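Local coordinates for protein DsbA-like disulfide oxidoreductase (Wolbachia endosymbiont of Drosophila melanogaster, PDB 6EEZ) that acts as a homotrimeric disulfide isomerase of the DsbA-like, thioredoxin-fold type, probably reshuffling disulfide bonds in substrate proteins through a CxxC motif, at residues 108-112 / 113-117. Sequence-based numbering, arbitrary orientation.
Sequences GEFSD and ESILD
Ser111 meets Ser114 and Ile115 where the extended residues 108-111 run into the first turn of helix 112-121, whose i to i+4 bonding opens with Ile115 N to Ser111 O (3.1 Å) and Leu116 N to Asp112 O (3.2 Å). Ser111 is the N-cap: its OG, lying between its own backbone N and carbonyl carbon (chi1 54°), faces the helix start and takes a weak bond of 3.4 Å from Ser114 N. The two serines also pair the other way round, for Ser114 OG reaches back and donates to Ser111 O at 3.0 Å. That carbonyl oxygen therefore has two donors, Ile115 N almost straight ahead of it and the Ser114 hydroxyl well to one side, tilted 25° from the carbonyl plane. Ser114 OG also lies at the edge of the Phe110 ring, near its plane. Glu113 bends at chi2, bringing OE2 back to 3.4 Å from Ser111 CB, alongside the start of the helix. Asp112 turns its carboxylate away from this turn, and its OD1 forms a salt bridge with Lys80. Acidic side chains at Asp112 and Glu113 would probably interact favourably with the helix dipole. On the buried side, the end of Ile115 comes up to Phe110, CD1 to CB at 4.2 Å, an apolar contact between the loop and the helix. The N-cap thus starts one of the helices of the helical part of this DsbA-like protein, following the loop from helix 96-105. Phe110 and Ile115 pack on helix 76-91, with Phe110 also reaching Tyr43 and Ser44 next to the Cys45-Cys48 disulfide, while Leu116 leans on helix 126-135.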
# COMPACT_ATOMS: atom_id res chain seq x y z
N GLY A 108 -9.96 -13.68 -8.74
CA GLY A 108 -10.93 -13.08 -9.65
C GLY A 108 -11.22 -11.61 -9.35
O GLY A 108 -10.63 -11.04 -8.43
N GLU A 109 -12.14 -11.00 -10.10
CA GLU A 109 -12.56 -9.61 -9.86
C GLU A 109 -13.44 -9.47 -8.62
O GLU A 109 -14.25 -10.35 -8.30
CB GLU A 109 -13.32 -9.05 -11.07
CG GLU A 109 -12.44 -8.24 -12.02
CD GLU A 109 -13.24 -7.47 -13.05
OE1 GLU A 109 -14.49 -7.40 -12.93
OE2 GLU A 109 -12.61 -6.92 -13.99
N PHE A 110 -13.29 -8.35 -7.92
CA PHE A 110 -14.02 -8.14 -6.68
C PHE A 110 -15.51 -7.91 -6.95
O PHE A 110 -15.90 -7.38 -8.00
CB PHE A 110 -13.44 -6.96 -5.89
CG PHE A 110 -12.00 -7.13 -5.52
CD1 PHE A 110 -11.62 -8.06 -4.57
CD2 PHE A 110 -11.02 -6.36 -6.13
CE1 PHE A 110 -10.30 -8.24 -4.23
CE2 PHE A 110 -9.69 -6.52 -5.80
CZ PHE A 110 -9.32 -7.46 -4.84
N SER A 111 -16.32 -8.35 -6.00
CA SER A 111 -17.74 -8.06 -5.94
C SER A 111 -18.06 -7.69 -4.49
O SER A 111 -17.25 -7.95 -3.60
CB SER A 111 -18.58 -9.25 -6.40
OG SER A 111 -18.23 -10.41 -5.68
N ASP A 112 -19.21 -7.08 -4.26
CA ASP A 112 -19.60 -6.65 -2.92
C ASP A 112 -19.49 -7.83 -1.98
O ASP A 112 -18.98 -7.71 -0.86
CB ASP A 112 -21.03 -6.11 -2.91
CG ASP A 112 -21.20 -4.85 -3.72
OD1 ASP A 112 -20.26 -4.44 -4.44
OD2 ASP A 112 -22.29 -4.26 -3.66
N GLU A 113 -19.96 -8.97 -2.47
CA GLU A 113 -20.09 -10.17 -1.66
C GLU A 113 -18.72 -10.73 -1.30
O GLU A 113 -18.45 -11.02 -0.13
CB GLU A 113 -20.92 -11.23 -2.41
CG GLU A 113 -22.26 -10.72 -2.98
CD GLU A 113 -22.16 -10.20 -4.42
OE1 GLU A 113 -22.74 -10.84 -5.33
OE2 GLU A 113 -21.51 -9.16 -4.65
N SER A 114 -17.86 -10.88 -2.30
CA SER A 114 -16.53 -11.45 -2.11
C SER A 114 -15.69 -10.61 -1.15
O SER A 114 -14.88 -11.16 -0.39
CB SER A 114 -15.81 -11.58 -3.45
OG SER A 114 -15.42 -10.30 -3.91
N ILE A 115 -15.88 -9.29 -1.18
CA ILE A 115 -15.23 -8.40 -0.23
C ILE A 115 -15.73 -8.67 1.19
O ILE A 115 -14.94 -8.64 2.13
CB ILE A 115 -15.46 -6.90 -0.60
CG1 ILE A 115 -14.65 -6.54 -1.84
CG2 ILE A 115 -15.04 -5.97 0.56
CD1 ILE A 115 -14.88 -5.12 -2.35
N LEU A 116 -17.03 -8.95 1.36
CA LEU A 116 -17.56 -9.32 2.68
C LEU A 116 -17.04 -10.67 3.16
O LEU A 116 -16.69 -10.83 4.32
CB LEU A 116 -19.09 -9.36 2.69
CG LEU A 116 -19.85 -8.03 2.64
CD1 LEU A 116 -21.36 -8.27 2.75
CD2 LEU A 116 -19.39 -7.07 3.73
N ASP A 117 -16.99 -11.65 2.26
CA ASP A 117 -16.36 -12.93 2.57
C ASP A 117 -14.98 -12.70 3.18
O ASP A 117 -14.57 -13.43 4.08
CB ASP A 117 -16.24 -13.81 1.32
CG ASP A 117 -17.58 -14.15 0.71
OD1 ASP A 117 -18.58 -14.24 1.45
OD2 ASP A 117 -17.62 -14.34 -0.53